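Local coordinates for WZI (Escherichia coli, PDB 2YNK), which is an outer membrane beta-barrel lectin that binds carbohydrate and takes part in the assembly of the group 1 capsule, at residues Ile223-Gln235 against Gly267-Pro281. Residues are numbered along the deposited sequence; the frame is centred on the assembly and turned at random.
Sequences IQSLELGASRIMQ and GNQLAGFDFKFKLEP
Leu226 meets Phe277 at the edge of its ring. The two side chains cross at about a right angle, and Leu226 CD1 lies in the ring plane, 4.0 Å from Phe277 CD1. Leu228 and Phe275 cross obliquely, with Leu228 CD2 3.9 Å from Phe275 CB. Phe275 CG sits between its backbone N and carbonyl carbon (chi1 81°), and the ring leads away from Leu228. Ala230 CB reaches the edge of the Phe273 ring, 3.8 Å from CD1. All three pairs are non-hydrogen-bonded pairs on one face, where a bound hexane also touches Ala230. Further along this face Arg232 and Gln269 lie side by side and point the same way, with Arg232 NH1 3.5 Å from Gln269 CG. The guanidinium forms a salt bridge with Glu298.

The other face is polar and charged from Glu227-Lys276 to Asp274; further along, Ile233 and Leu270 make it apolar. Asp274 bends back over Gly229, bringing OD2 to 3.5 Å from Gly229 CA, and this carboxylate forms a salt bridge with Arg217. Lys276 instead leads away from Glu227, and its NZ forms salt bridges with Glu313 and Asp19, while Glu227 is hydrogen-bonded to Ser26 and Ser28.

Paired backbone bonds join the strands from Glu227-Lys276 to Gln235-Asn268. An apolar band backed by a largely polar face is characteristic of a transmembrane beta-barrel, here between antiparallel neighbours 226-236 and 268-278, with the polar face probably turned inward.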
loop_
_atom_site.group_PDB
_atom_site.type_symbol
_atom_site.label_atom_id
_atom_site.label_comp_id
_atom_site.label_asym_id
_atom_site.label_seq_id
_atom_site.Cartn_x
_atom_site.Cartn_y
_atom_site.Cartn_z
ATOM N N ILE A 223 18.557 14.610 -3.063
ATOM C CA ILE A 223 19.427 14.084 -4.117
ATOM C C ILE A 223 18.791 12.829 -4.705
ATOM O O ILE A 223 18.136 12.081 -3.992
ATOM C CB ILE A 223 20.852 13.747 -3.601
ATOM C CG1 ILE A 223 20.802 12.946 -2.287
ATOM C CG2 ILE A 223 21.676 15.019 -3.419
ATOM C CD1 ILE A 223 22.164 12.500 -1.799
ATOM N N GLN A 224 19.003 12.593 -5.998
ATOM C CA GLN A 224 18.399 11.453 -6.701
ATOM C C GLN A 224 18.528 10.109 -5.979
ATOM O O GLN A 224 17.773 9.186 -6.282
ATOM C CB GLN A 224 19.006 11.301 -8.099
ATOM C CG GLN A 224 18.559 12.355 -9.098
ATOM C CD GLN A 224 19.363 12.321 -10.394
ATOM O OE1 GLN A 224 20.573 12.057 -10.394
ATOM N NE2 GLN A 224 18.693 12.602 -11.508
ATOM N N SER A 225 19.482 9.998 -5.053
ATOM C CA SER A 225 19.780 8.741 -4.364
ATOM C C SER A 225 19.013 8.528 -3.055
ATOM O O SER A 225 18.898 7.398 -2.596
ATOM C CB SER A 225 21.284 8.640 -4.065
ATOM O OG SER A 225 22.027 8.345 -5.236
ATOM N N LEU A 226 18.510 9.598 -2.451
ATOM C CA LEU A 226 17.891 9.512 -1.137
ATOM C C LEU A 226 16.505 10.140 -1.136
ATOM O O LEU A 226 16.347 11.296 -1.524
ATOM C CB LEU A 226 18.761 10.224 -0.104
ATOM C CG LEU A 226 18.251 10.252 1.340
ATOM C CD1 LEU A 226 18.436 8.904 2.019
ATOM C CD2 LEU A 226 18.971 11.341 2.114
ATOM N N GLU A 227 15.508 9.367 -0.696
ATOM C CA GLU A 227 14.179 9.898 -0.389
ATOM C C GLU A 227 13.961 9.843 1.115
ATOM O O GLU A 227 14.345 8.870 1.761
ATOM C CB GLU A 227 13.103 9.099 -1.107
ATOM C CG GLU A 227 11.689 9.459 -0.678
ATOM C CD GLU A 227 10.656 9.201 -1.758
ATOM O OE1 GLU A 227 10.538 10.057 -2.663
ATOM O OE2 GLU A 227 9.974 8.154 -1.711
ATOM N N LEU A 228 13.372 10.896 1.675
ATOM C CA LEU A 228 13.073 10.942 3.108
ATOM C C LEU A 228 11.596 11.196 3.316
ATOM O O LEU A 228 11.019 12.089 2.695
ATOM C CB LEU A 228 13.862 12.050 3.803
ATOM C CG LEU A 228 15.375 11.883 3.847
ATOM C CD1 LEU A 228 15.984 13.060 4.581
ATOM C CD2 LEU A 228 15.756 10.567 4.505
ATOM N N GLY A 229 10.992 10.416 4.205
ATOM C CA GLY A 229 9.577 10.556 4.521
ATOM C C GLY A 229 9.304 10.821 5.991
ATOM O O GLY A 229 10.029 10.358 6.876
ATOM N N ALA A 230 8.245 11.585 6.234
ATOM C CA ALA A 230 7.708 11.793 7.563
ATOM C C ALA A 230 6.190 11.614 7.473
ATOM O O ALA A 230 5.573 11.993 6.472
ATOM C CB ALA A 230 8.062 13.186 8.059
ATOM N N SER A 231 5.591 11.020 8.496
ATOM C CA SER A 231 4.142 10.878 8.516
ATOM C C SER A 231 3.576 10.783 9.926
ATOM O O SER A 231 4.215 10.252 10.854
ATOM C CB SER A 231 3.690 9.686 7.665
ATOM O OG SER A 231 4.557 8.576 7.786
ATOM N N ARG A 232 2.363 11.311 10.065
ATOM C CA ARG A 232 1.679 11.368 11.337
ATOM C C ARG A 232 0.194 11.022 11.151
ATOM O O ARG A 232 -0.428 11.394 10.160
ATOM C CB ARG A 232 1.864 12.764 11.928
ATOM C CG ARG A 232 1.375 12.945 13.355
ATOM C CD ARG A 232 1.815 14.301 13.888
ATOM N NE ARG A 232 0.883 14.857 14.876
ATOM C CZ ARG A 232 0.835 14.520 16.166
ATOM N NH1 ARG A 232 1.656 13.599 16.673
ATOM N NH2 ARG A 232 -0.050 15.108 16.960
ATOM N N ILE A 233 -0.352 10.286 12.111
ATOM C CA ILE A 233 -1.764 9.897 12.128
ATOM C C ILE A 233 -2.317 10.129 13.522
ATOM O O ILE A 233 -1.660 9.788 14.507
ATOM C CB ILE A 233 -1.921 8.399 11.795
ATOM C CG1 ILE A 233 -2.120 8.189 10.299
ATOM C CG2 ILE A 233 -3.104 7.792 12.528
ATOM C CD1 ILE A 233 -3.472 8.641 9.796
HETATM N N MSE A 234 -3.511 10.701 13.623
HETATM C CA MSE A 234 -4.188 10.729 14.919
HETATM C C MSE A 234 -5.563 10.115 14.834
HETATM O O MSE A 234 -6.333 10.376 13.912
HETATM C CB MSE A 234 -4.227 12.116 15.558
HETATM C CG MSE A 234 -4.794 13.187 14.650
HETATM SE SE MSE A 234 -5.165 14.794 15.729
HETATM C CE MSE A 234 -4.749 16.067 14.271
ATOM N N GLN A 235 -5.861 9.268 15.812
ATOM C CA GLN A 235 -7.179 8.666 15.968
ATOM C C GLN A 235 -7.963 9.580 16.904
ATOM O O GLN A 235 -7.579 9.762 18.053
ATOM C CB GLN A 235 -7.028 7.265 16.551
ATOM C CG GLN A 235 -8.183 6.321 16.288
ATOM C CD GLN A 235 -7.846 4.880 16.633
ATOM O OE1 GLN A 235 -8.603 3.957 16.307
ATOM N NE2 GLN A 235 -6.709 4.674 17.295
ATOM N N GLY A 267 -6.837 12.510 21.506
ATOM C CA GLY A 267 -6.800 11.372 20.585
ATOM C C GLY A 267 -5.686 10.349 20.823
ATOM O O GLY A 267 -5.052 10.354 21.872
ATOM N N ASN A 268 -5.489 9.451 19.849
ATOM C CA ASN A 268 -4.351 8.513 19.803
ATOM C C ASN A 268 -3.486 8.782 18.566
ATOM O O ASN A 268 -4.003 8.829 17.458
ATOM C CB ASN A 268 -4.850 7.068 19.761
ATOM C CG ASN A 268 -3.729 6.044 19.592
ATOM O OD1 ASN A 268 -3.953 4.986 19.019
ATOM N ND2 ASN A 268 -2.540 6.337 20.100
ATOM N N GLN A 269 -2.175 8.924 18.766
ATOM C CA GLN A 269 -1.250 9.318 17.713
ATOM C C GLN A 269 -0.346 8.168 17.278
ATOM O O GLN A 269 -0.015 7.274 18.072
ATOM C CB GLN A 269 -0.379 10.499 18.179
ATOM C CG GLN A 269 -1.034 11.877 18.083
ATOM C CD GLN A 269 -2.167 12.076 19.078
ATOM O OE1 GLN A 269 -3.336 12.264 18.694
ATOM N NE2 GLN A 269 -1.834 12.025 20.370
ATOM N N LEU A 270 0.027 8.206 15.997
ATOM C CA LEU A 270 1.147 7.435 15.463
ATOM C C LEU A 270 1.974 8.355 14.565
ATOM O O LEU A 270 1.428 9.190 13.853
ATOM C CB LEU A 270 0.668 6.209 14.682
ATOM C CG LEU A 270 0.282 4.997 15.535
ATOM C CD1 LEU A 270 -1.179 5.076 15.942
ATOM C CD2 LEU A 270 0.560 3.701 14.798
ATOM N N ALA A 271 3.293 8.210 14.604
ATOM C CA ALA A 271 4.174 9.129 13.880
ATOM C C ALA A 271 5.569 8.537 13.699
ATOM O O ALA A 271 6.089 7.869 14.587
ATOM C CB ALA A 271 4.248 10.469 14.599
ATOM N N GLY A 272 6.156 8.776 12.532
ATOM C CA GLY A 272 7.493 8.287 12.257
ATOM C C GLY A 272 8.067 8.701 10.917
ATOM O O GLY A 272 7.481 9.503 10.196
ATOM N N PHE A 273 9.224 8.128 10.594
ATOM C CA PHE A 273 9.970 8.477 9.391
ATOM C C PHE A 273 10.251 7.244 8.554
ATOM O O PHE A 273 10.255 6.117 9.059
ATOM C CB PHE A 273 11.301 9.140 9.750
ATOM C CG PHE A 273 11.176 10.258 10.740
ATOM C CD1 PHE A 273 10.581 11.454 10.380
ATOM C CD2 PHE A 273 11.659 10.118 12.029
ATOM C CE1 PHE A 273 10.468 12.498 11.285
ATOM C CE2 PHE A 273 11.542 11.150 12.947
ATOM C CZ PHE A 273 10.945 12.344 12.574
ATOM N N ASP A 274 10.487 7.476 7.269
ATOM C CA ASP A 274 10.932 6.429 6.355
ATOM C C ASP A 274 12.007 6.973 5.425
ATOM O O ASP A 274 12.155 8.186 5.282
ATOM C CB ASP A 274 9.761 5.840 5.553
ATOM C CG ASP A 274 8.622 6.834 5.331
ATOM O OD1 ASP A 274 7.883 7.160 6.301
ATOM O OD2 ASP A 274 8.446 7.276 4.177
ATOM N N PHE A 275 12.772 6.072 4.820
ATOM C CA PHE A 275 13.759 6.456 3.810
ATOM C C PHE A 275 13.894 5.362 2.756
ATOM O O PHE A 275 13.561 4.199 3.005
ATOM C CB PHE A 275 15.131 6.725 4.451
ATOM C CG PHE A 275 15.919 5.475 4.724
ATOM C CD1 PHE A 275 16.747 4.932 3.744
ATOM C CD2 PHE A 275 15.805 4.819 5.944
ATOM C CE1 PHE A 275 17.452 3.765 3.985
ATOM C CE2 PHE A 275 16.510 3.653 6.193
ATOM C CZ PHE A 275 17.334 3.125 5.214
ATOM N N LYS A 276 14.376 5.752 1.581
ATOM C CA LYS A 276 14.819 4.810 0.560
ATOM C C LYS A 276 16.106 5.367 -0.075
ATOM O O LYS A 276 16.154 6.542 -0.458
ATOM C CB LYS A 276 13.725 4.573 -0.501
ATOM C CG LYS A 276 14.104 3.516 -1.537
ATOM C CD LYS A 276 13.055 3.271 -2.615
ATOM C CE LYS A 276 13.621 2.387 -3.732
ATOM N NZ LYS A 276 12.607 1.727 -4.617
ATOM N N PHE A 277 17.137 4.525 -0.173
ATOM C CA PHE A 277 18.436 4.932 -0.703
ATOM C C PHE A 277 18.814 4.130 -1.945
ATOM O O PHE A 277 19.099 2.943 -1.853
ATOM C CB PHE A 277 19.517 4.765 0.365
ATOM C CG PHE A 277 20.852 5.331 -0.036
ATOM C CD1 PHE A 277 21.115 6.688 0.098
ATOM C CD2 PHE A 277 21.847 4.512 -0.547
ATOM C CE1 PHE A 277 22.345 7.214 -0.271
ATOM C CE2 PHE A 277 23.076 5.032 -0.915
ATOM C CZ PHE A 277 23.326 6.385 -0.776
ATOM N N LYS A 278 18.822 4.787 -3.103
ATOM C CA LYS A 278 19.156 4.131 -4.377
ATOM C C LYS A 278 20.666 4.082 -4.554
ATOM O O LYS A 278 21.353 5.055 -4.258
ATOM C CB LYS A 278 18.528 4.882 -5.556
ATOM C CG LYS A 278 17.005 4.851 -5.579
ATOM C CD LYS A 278 16.406 5.946 -6.458
ATOM C CE LYS A 278 15.191 6.589 -5.795
ATOM N NZ LYS A 278 15.505 7.266 -4.494
ATOM N N LEU A 279 21.178 2.949 -5.033
ATOM C CA LEU A 279 22.618 2.779 -5.252
ATOM C C LEU A 279 23.046 3.033 -6.702
ATOM O O LEU A 279 24.220 3.270 -6.963
ATOM C CB LEU A 279 23.080 1.380 -4.808
ATOM C CG LEU A 279 23.275 1.165 -3.300
ATOM C CD1 LEU A 279 23.638 -0.282 -2.988
ATOM C CD2 LEU A 279 24.339 2.105 -2.754
ATOM N N GLU A 280 22.102 2.990 -7.636
ATOM C CA GLU A 280 22.432 3.142 -9.051
ATOM C C GLU A 280 23.190 4.437 -9.352
ATOM O O GLU A 280 24.190 4.403 -10.071
ATOM C CB GLU A 280 21.175 3.053 -9.919
ATOM C CG GLU A 280 21.444 3.001 -11.421
ATOM C CD GLU A 280 21.699 4.366 -12.059
ATOM O OE1 GLU A 280 21.242 5.392 -11.498
ATOM O OE2 GLU A 280 22.356 4.413 -13.132
ATOM N N PRO A 281 22.738 5.577 -8.797
ATOM C CA PRO A 281 23.391 6.833 -9.181
ATOM C C PRO A 281 24.872 6.951 -8.786
ATOM O O PRO A 281 25.531 7.893 -9.218
ATOM C CB PRO A 281 22.556 7.904 -8.461
ATOM C CG PRO A 281 21.268 7.242 -8.134
ATOM C CD PRO A 281 21.623 5.812 -7.866
#